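Local coordinates for DegV family protein (Eubacterium eligens, PDB 3FDJ) that is of unknown function but probably binds a fatty acid or a similar lipid, at residues A[5-10]-A[66-71]; A[74-79]-A[106-111]. All blocks are in the same frame, centred on the assembly; numbering follows the deposited sequence. Where two conformers were deposited one is given.

Contact 1 of 2, residues A[5-10]-A[66-71]; sequences RLVADS and DAWLEA
Val7 and Ala71 bring strand 5-9 and helix 66-71 closest, with CA atoms 6.9 Å apart; the two axes lie 9.8 Å from each other and run nearly antiparallel, at 155°. The helix packs on the strand through Trp68 and Ala71, which meet Val7 and Asp9. Val7 CG1, placed anti to its own backbone nitrogen (chi1 -179°), reaches the edge of the Trp68 ring in the ring plane, 3.9 Å from CZ3. Val7 CG1 also meets Ala71 CB, 4.0 Å away. Val7 CG2 turns instead to the carbonyl oxygen of Ala71. Farther along the strand, Asp9 CB lies 4.0 Å from Trp68 CH2, while the Asp9 carboxylate is held by the backbone nitrogens of Ala11 and Ile83. The polar link is at the C-terminal end of the helical segment. Arg5 NH1 donates to Ala71 O at 2.9 Å. The bond is bent, with 134° at the hydrogen, and the oxygen sits out of the guanidinium plane. Arg5 NE forms a salt bridge with Asp75. Replacing Arg5 with an alanine would probably leave the Ala71 carbonyl without this donor and the Asp75 carboxylate without its charged mate. Trp68 also packs on helix 90-102, where NE1 bonds to Ser93. Strands 21-30 and 77-82 flank strand 5-9 in the sheet, and Val25 touches both Val7 and Ala71.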
ATOM      1  N   ARG A   5      -6.705  14.402  12.241  1.00 10.95           N
ATOM      2  CA  ARG A   5      -6.186  14.416  10.894  1.00  9.46           C
ATOM      3  C   ARG A   5      -5.489  13.095  10.609  1.00  8.99           C
ATOM      4  O   ARG A   5      -4.664  12.632  11.413  1.00  8.71           O
ATOM      5  CB  ARG A   5      -5.171  15.534  10.739  1.00  9.96           C
ATOM      6  CG  ARG A   5      -4.440  15.556   9.410  1.00 11.05           C
ATOM      7  CD  ARG A   5      -3.536  16.782   9.308  1.00 15.67           C
ATOM      8  NE  ARG A   5      -4.379  17.899   9.023  1.00 19.59           N
ATOM      9  CZ  ARG A   5      -4.538  18.476   7.833  1.00 22.00           C
ATOM     10  NH1 ARG A   5      -3.821  18.133   6.765  1.00 23.73           N
ATOM     11  NH2 ARG A   5      -5.401  19.453   7.739  1.00 23.76           N
ATOM     12  N   LEU A   6      -5.797  12.520   9.455  1.00  7.62           N
ATOM     13  CA  LEU A   6      -5.114  11.342   8.946  1.00  8.37           C
ATOM     14  C   LEU A   6      -4.133  11.726   7.812  1.00  8.22           C
ATOM     15  O   LEU A   6      -4.468  12.502   6.921  1.00  8.65           O
ATOM     16  CB  LEU A   6      -6.145  10.299   8.472  1.00  8.16           C
ATOM     17  CG  LEU A   6      -7.168   9.836   9.513  1.00 10.24           C
ATOM     18  CD1 LEU A   6      -8.099   8.725   8.918  1.00 11.25           C
ATOM     19  CD2 LEU A   6      -6.518   9.386  10.814  1.00  8.85           C
ATOM     20  N   VAL A   7      -2.920  11.187   7.868  1.00  8.66           N
ATOM     21  CA  VAL A   7      -1.891  11.449   6.865  1.00  8.59           C
ATOM     22  C   VAL A   7      -1.311  10.108   6.436  1.00  9.28           C
ATOM     23  O   VAL A   7      -1.166   9.190   7.272  1.00  9.23           O
ATOM     24  CB  VAL A   7      -0.778  12.367   7.437  1.00  9.39           C
ATOM     25  CG1 VAL A   7       0.301  12.673   6.396  1.00  9.55           C
ATOM     26  CG2 VAL A   7      -1.368  13.714   7.948  1.00  7.98           C
ATOM     27  N   ALA A   8      -0.994   9.967   5.150  1.00  7.99           N
ATOM     28  CA  ALA A   8      -0.327   8.750   4.689  1.00  8.71           C
ATOM     29  C   ALA A   8       0.596   9.064   3.554  1.00  9.60           C
ATOM     30  O   ALA A   8       0.370  10.006   2.810  1.00  9.83           O
ATOM     31  CB  ALA A   8      -1.358   7.704   4.250  1.00  7.72           C
ATOM     32  N   ASP A   9       1.653   8.271   3.391  1.00 10.02           N
ATOM     33  CA  ASP A   9       2.381   8.377   2.154  1.00 11.34           C
ATOM     34  C   ASP A   9       1.572   7.833   0.964  1.00 10.80           C
ATOM     35  O   ASP A   9       0.610   7.064   1.117  1.00 10.06           O
ATOM     36  CB  ASP A   9       3.758   7.766   2.249  1.00 12.10           C
ATOM     37  CG  ASP A   9       3.716   6.295   2.371  1.00 15.69           C
ATOM     38  OD1 ASP A   9       3.259   5.636   1.387  1.00 21.77           O
ATOM     39  OD2 ASP A   9       4.180   5.788   3.426  1.00 20.58           O
ATOM     40  N   SER A  10       1.996   8.245  -0.225  1.00  9.56           N
ATOM     41  CA  SER A  10       1.260   7.975  -1.461  1.00  9.95           C
ATOM     42  C   SER A  10       1.233   6.490  -1.864  1.00 10.63           C
ATOM     43  O   SER A  10       0.500   6.124  -2.774  1.00 11.05           O
ATOM     44  CB  SER A  10       1.840   8.828  -2.600  1.00  9.50           C
ATOM     45  OG  SER A  10       3.145   8.392  -2.965  1.00 10.01           O
ATOM     46  N   ASP A  66      10.036  18.451   4.868  0.50 14.75           N
ATOM     47  CA  ASP A  66       9.180  19.603   4.556  0.50 15.21           C
ATOM     48  C   ASP A  66       7.791  19.196   4.038  0.50 14.18           C
ATOM     49  O   ASP A  66       6.787  19.813   4.398  0.50 13.49           O
ATOM     50  CB  ASP A  66       9.851  20.540   3.538  0.50 15.95           C
ATOM     51  CG  ASP A  66      10.959  21.391   4.149  0.50 18.38           C
ATOM     52  OD1 ASP A  66      10.919  21.662   5.368  0.50 22.94           O
ATOM     53  OD2 ASP A  66      11.875  21.796   3.403  0.50 22.25           O
ATOM     54  N   ALA A  67       7.735  18.163   3.201  1.00 13.35           N
ATOM     55  CA  ALA A  67       6.455  17.651   2.682  1.00 12.63           C
ATOM     56  C   ALA A  67       5.583  17.070   3.783  1.00 11.18           C
ATOM     57  O   ALA A  67       4.356  17.263   3.805  1.00 10.10           O
ATOM     58  CB  ALA A  67       6.703  16.592   1.593  1.00 13.20           C
ATOM     59  N   TRP A  68       6.197  16.335   4.708  1.00 10.37           N
ATOM     60  CA  TRP A  68       5.450  15.838   5.863  1.00  9.24           C
ATOM     61  C   TRP A  68       4.906  16.993   6.683  1.00  9.50           C
ATOM     62  O   TRP A  68       3.746  16.988   7.054  1.00  9.18           O
ATOM     63  CB  TRP A  68       6.315  14.964   6.753  1.00  9.64           C
ATOM     64  CG  TRP A  68       6.658  13.615   6.225  1.00  8.26           C
ATOM     65  CD1 TRP A  68       7.914  13.168   5.869  1.00 10.77           C
ATOM     66  CD2 TRP A  68       5.781  12.506   6.037  1.00  9.63           C
ATOM     67  NE1 TRP A  68       7.854  11.857   5.468  1.00 11.53           N
ATOM     68  CE2 TRP A  68       6.561  11.425   5.563  1.00  9.17           C
ATOM     69  CE3 TRP A  68       4.411  12.312   6.216  1.00 11.30           C
ATOM     70  CZ2 TRP A  68       6.005  10.184   5.249  1.00 10.13           C
ATOM     71  CZ3 TRP A  68       3.874  11.083   5.914  1.00 11.97           C
ATOM     72  CH2 TRP A  68       4.671  10.030   5.453  1.00 11.19           C
ATOM     73  N   LEU A  69       5.738  17.985   6.978  1.00 10.40           N
ATOM     74  CA  LEU A  69       5.296  19.108   7.813  1.00 10.73           C
ATOM     75  C   LEU A  69       4.140  19.849   7.184  1.00 11.76           C
ATOM     76  O   LEU A  69       3.190  20.201   7.874  1.00 11.15           O
ATOM     77  CB  LEU A  69       6.455  20.065   8.112  1.00 11.01           C
ATOM     78  CG  LEU A  69       7.543  19.477   9.016  1.00 11.17           C
ATOM     79  CD1 LEU A  69       8.707  20.488   9.156  1.00 12.01           C
ATOM     80  CD2 LEU A  69       6.981  19.117  10.405  1.00 10.79           C
ATOM     81  N   GLU A  70       4.210  20.051   5.872  1.00 13.35           N
ATOM     82  CA  GLU A  70       3.113  20.684   5.135  1.00 14.72           C
ATOM     83  C   GLU A  70       1.834  19.865   5.330  1.00 14.40           C
ATOM     84  O   GLU A  70       0.770  20.420   5.590  1.00 14.22           O
ATOM     85  CB  GLU A  70       3.453  20.796   3.652  1.00 15.44           C
ATOM     86  CG  GLU A  70       2.407  21.517   2.821  1.00 20.85           C
ATOM     87  CD  GLU A  70       2.805  21.689   1.358  1.00 26.29           C
ATOM     88  OE1 GLU A  70       3.258  20.708   0.716  1.00 29.33           O
ATOM     89  OE2 GLU A  70       2.638  22.813   0.847  1.00 31.03           O
ATOM     90  N   ALA A  71       1.948  18.545   5.265  1.00 13.73           N
ATOM     91  CA  ALA A  71       0.776  17.673   5.367  1.00 13.08           C
ATOM     92  C   ALA A  71       0.170  17.636   6.755  1.00 13.17           C
ATOM     93  O   ALA A  71      -1.024  17.389   6.906  1.00 13.14           O
ATOM     94  CB  ALA A  71       1.119  16.257   4.925  1.00 13.43           C
TER

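Contact 2 of 2, residues A[74-79]-A[106-111]; sequences DDDEIF and PQAKVR
The Phe79 ring meets the aliphatic start of Arg111 obliquely, with CD1 3.6 Å from Arg111 CB, and it also stacks with the ring of Phe139 in helix 139-150. The guanidinium of Arg111 is turned 69° from the Phe79 ring plane. It is carried away from the ring by a bend at chi2 (66°) and forms salt bridges with Asp143 and Asp147. Glu77 and Lys109 lie side by side on the same sheet face as Phe79 and Arg111. Glu77 OE2 is 3.9 Å from Lys109 CE but does not form a salt bridge with NZ, which pairs with Glu140 instead. The backbones form a parallel pairing in which Glu77, Ile78 and Phe79 face Lys109, Val110 and Arg111. Ile78 bonds to the two residues that flank its partner Val110: its N donates to Lys109 O at 3.0 Å, and its O accepts from Arg111 N at 3.0 Å. This is the strand pairing of a beta-alpha-beta unit, with helix 90-102 as the connection. On the face toward helix 90-102, Ile78 CB lies 4.2 Å from Val110 CG2, and Tyr101 of that helix packs against both residues. Where the strands begin, Asp76 O accepts from Lys109 N at 2.8 Å, with the donor above the carbonyl plane. One water joins Asp76 OD1 to Gln107 N; another donates to Asp76 O and Gln107 O, 2.8 Å from each.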
ATOM      1  N   ASP A  74      -1.570  22.219  10.921  1.00 16.26           N
ATOM      2  CA  ASP A  74      -1.442  22.701  12.291  1.00 16.97           C
ATOM      3  C   ASP A  74      -2.411  21.985  13.239  1.00 16.41           C
ATOM      4  O   ASP A  74      -2.822  22.508  14.277  1.00 16.58           O
ATOM      5  CB  ASP A  74      -1.564  24.227  12.344  1.00 18.63           C
ATOM      6  CG  ASP A  74      -2.974  24.704  12.293  1.00 22.42           C
ATOM      7  OD1 ASP A  74      -3.778  24.095  11.549  1.00 28.58           O
ATOM      8  OD2 ASP A  74      -3.278  25.686  13.022  1.00 28.78           O
ATOM      9  N   ASP A  75      -2.739  20.745  12.908  1.00 14.88           N
ATOM     10  CA  ASP A  75      -3.669  20.005  13.747  1.00 14.64           C
ATOM     11  C   ASP A  75      -2.972  19.410  14.961  1.00 13.72           C
ATOM     12  O   ASP A  75      -1.771  19.142  14.959  1.00 11.90           O
ATOM     13  CB  ASP A  75      -4.400  18.956  12.906  1.00 15.32           C
ATOM     14  CG  ASP A  75      -5.471  19.591  12.030  1.00 18.08           C
ATOM     15  OD1 ASP A  75      -6.096  20.588  12.475  1.00 25.46           O
ATOM     16  OD2 ASP A  75      -5.682  19.156  10.887  1.00 20.68           O
ATOM     17  N   ASP A  76      -3.742  19.220  16.018  1.00 12.56           N
ATOM     18  CA  ASP A  76      -3.195  18.738  17.247  1.00 12.83           C
ATOM     19  C   ASP A  76      -3.335  17.245  17.514  1.00 11.76           C
ATOM     20  O   ASP A  76      -2.792  16.764  18.502  1.00 11.72           O
ATOM     21  CB  ASP A  76      -3.773  19.523  18.405  1.00 13.62           C
ATOM     22  CG  ASP A  76      -3.169  20.910  18.503  1.00 16.32           C
ATOM     23  OD1 ASP A  76      -1.941  21.062  18.232  1.00 17.38           O
ATOM     24  OD2 ASP A  76      -3.917  21.832  18.838  1.00 19.11           O
ATOM     25  N   GLU A  77      -4.084  16.535  16.688  1.00 10.91           N
ATOM     26  CA  GLU A  77      -4.183  15.079  16.790  1.00 11.09           C
ATOM     27  C   GLU A  77      -4.032  14.488  15.390  1.00 10.01           C
ATOM     28  O   GLU A  77      -4.876  14.696  14.520  1.00  9.62           O
ATOM     29  CB  GLU A  77      -5.547  14.643  17.377  1.00 12.04           C
ATOM     30  CG  GLU A  77      -5.736  15.051  18.799  1.00 14.18           C
ATOM     31  CD  GLU A  77      -7.108  14.714  19.389  1.00 17.34           C
ATOM     32  OE1 GLU A  77      -8.158  15.010  18.776  1.00 18.01           O
ATOM     33  OE2 GLU A  77      -7.108  14.204  20.523  1.00 20.80           O
ATOM     34  N   ILE A  78      -2.941  13.767  15.173  1.00  8.69           N
ATOM     35  CA  ILE A  78      -2.585  13.265  13.861  1.00  8.09           C
ATOM     36  C   ILE A  78      -2.175  11.806  13.930  1.00  8.53           C
ATOM     37  O   ILE A  78      -1.388  11.408  14.807  1.00  7.59           O
ATOM     38  CB  ILE A  78      -1.413  14.073  13.242  1.00  8.07           C
ATOM     39  CG1 ILE A  78      -1.713  15.583  13.225  1.00  8.73           C
ATOM     40  CG2 ILE A  78      -1.043  13.554  11.805  1.00  8.99           C
ATOM     41  CD1 ILE A  78      -0.556  16.438  12.689  1.00  9.25           C
ATOM     42  N   PHE A  79      -2.715  11.017  12.998  1.00  8.30           N
ATOM     43  CA  PHE A  79      -2.240   9.670  12.750  1.00  8.27           C
ATOM     44  C   PHE A  79      -1.594   9.681  11.377  1.00  8.41           C
ATOM     45  O   PHE A  79      -2.162  10.204  10.408  1.00  8.13           O
ATOM     46  CB  PHE A  79      -3.369   8.622  12.817  1.00  8.25           C
ATOM     47  CG  PHE A  79      -3.868   8.365  14.198  1.00  9.92           C
ATOM     48  CD1 PHE A  79      -3.146   7.563  15.084  1.00  8.92           C
ATOM     49  CD2 PHE A  79      -5.047   8.933  14.638  1.00 10.95           C
ATOM     50  CE1 PHE A  79      -3.617   7.342  16.365  1.00  9.04           C
ATOM     51  CE2 PHE A  79      -5.510   8.733  15.949  1.00 11.88           C
ATOM     52  CZ  PHE A  79      -4.787   7.950  16.807  1.00 10.87           C
ATOM     53  N   PRO A 106       2.965  22.558  20.831  1.00 13.25           N
ATOM     54  CA  PRO A 106       3.095  22.080  22.198  1.00 14.39           C
ATOM     55  C   PRO A 106       1.937  21.191  22.658  1.00 15.32           C
ATOM     56  O   PRO A 106       2.098  20.425  23.583  1.00 16.55           O
ATOM     57  CB  PRO A 106       3.146  23.369  23.007  1.00 14.67           C
ATOM     58  CG  PRO A 106       2.368  24.358  22.188  1.00 14.52           C
ATOM     59  CD  PRO A 106       2.668  23.997  20.767  1.00 13.19           C
ATOM     60  N   GLN A 107       0.777  21.292  22.036  1.00 15.57           N
ATOM     61  CA  GLN A 107      -0.320  20.450  22.472  1.00 16.33           C
ATOM     62  C   GLN A 107      -0.503  19.234  21.548  1.00 15.41           C
ATOM     63  O   GLN A 107      -1.410  18.448  21.762  1.00 15.81           O
ATOM     64  CB  GLN A 107      -1.598  21.280  22.582  1.00 17.42           C
ATOM     65  CG  GLN A 107      -1.677  22.081  23.869  1.00 22.38           C
ATOM     66  CD  GLN A 107      -0.853  23.344  23.850  1.00 28.09           C
ATOM     67  OE1 GLN A 107      -1.033  24.200  22.969  1.00 33.23           O
ATOM     68  NE2 GLN A 107       0.039  23.495  24.844  1.00 31.32           N
ATOM     69  N   ALA A 108       0.389  19.044  20.578  1.00 13.66           N
ATOM     70  CA  ALA A 108       0.137  18.053  19.534  1.00 12.99           C
ATOM     71  C   ALA A 108       0.405  16.643  20.023  1.00 12.06           C
ATOM     72  O   ALA A 108       1.313  16.408  20.820  1.00 12.15           O
ATOM     73  CB  ALA A 108       0.989  18.332  18.301  1.00 13.12           C
ATOM     74  N   LYS A 109      -0.393  15.714  19.509  1.00 10.87           N
ATOM     75  CA  LYS A 109      -0.144  14.282  19.608  1.00 10.98           C
ATOM     76  C   LYS A 109      -0.075  13.724  18.206  1.00  9.51           C
ATOM     77  O   LYS A 109      -0.997  13.949  17.401  1.00  9.05           O
ATOM     78  CB  LYS A 109      -1.304  13.606  20.322  1.00 11.45           C
ATOM     79  CG  LYS A 109      -1.495  14.098  21.725  1.00 14.16           C
ATOM     80  CD  LYS A 109      -2.520  13.258  22.489  1.00 18.62           C
ATOM     81  CE  LYS A 109      -3.860  13.920  22.632  1.00 22.53           C
ATOM     82  NZ  LYS A 109      -4.254  13.851  24.090  1.00 24.61           N
ATOM     83  N   VAL A 110       1.002  13.004  17.906  1.00  8.63           N
ATOM     84  CA  VAL A 110       1.214  12.446  16.597  1.00  7.94           C
ATOM     85  C   VAL A 110       1.654  11.017  16.728  1.00  9.09           C
ATOM     86  O   VAL A 110       2.635  10.730  17.419  1.00  9.17           O
ATOM     87  CB  VAL A 110       2.297  13.234  15.819  1.00  8.51           C
ATOM     88  CG1 VAL A 110       2.464  12.667  14.400  1.00  9.22           C
ATOM     89  CG2 VAL A 110       1.940  14.749  15.763  1.00  8.01           C
ATOM     90  N   ARG A 111       0.944  10.111  16.075  1.00  8.73           N
ATOM     91  CA  ARG A 111       1.311   8.696  16.099  1.00  9.27           C
ATOM     92  C   ARG A 111       1.674   8.328  14.687  1.00  9.49           C
ATOM     93  O   ARG A 111       0.854   8.506  13.773  1.00 10.86           O
ATOM     94  CB  ARG A 111       0.158   7.826  16.590  1.00  9.65           C
ATOM     95  CG  ARG A 111       0.318   6.333  16.241  1.00 10.03           C
ATOM     96  CD  ARG A 111       1.503   5.671  16.966  1.00 12.96           C
ATOM     97  NE  ARG A 111       1.872   4.397  16.326  1.00 12.89           N
ATOM     98  CZ  ARG A 111       1.213   3.239  16.458  1.00 14.14           C
ATOM     99  NH1 ARG A 111       1.663   2.170  15.831  1.00 13.72           N
ATOM    100  NH2 ARG A 111       0.132   3.120  17.225  1.00 13.55           N
TER
HETATM  101  O   HOH W   1      -0.079  22.422  19.649  1.00 18.86           O
HETATM  102  O   HOH W   2      -3.670  16.892  21.204  1.00 22.65           O

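Overall arrangement
From the N terminus, the chain lays down strand 5-9, then passes through strands 21-30 and 35-37, helix 44-52 and strand 59-61. Contact 1 closes this loop when helix 65-72 packs on strand 5-9. Strand 77-82 follows directly and joins the sheet beside strand 5-9. Helix 90-102 then leads to strand 109-114, and contact 2 closes the second, shorter loop. The contacts are in series and neither nests in nor crosses the other. Their centres are about 12 Å apart. Contact 1 fixes a helix against the sheet, whereas contact 2 extends that sheet by one strand. The backbone joins them directly: Val7 N is 2.8 Å from Phe79 O, a probable hydrogen bond.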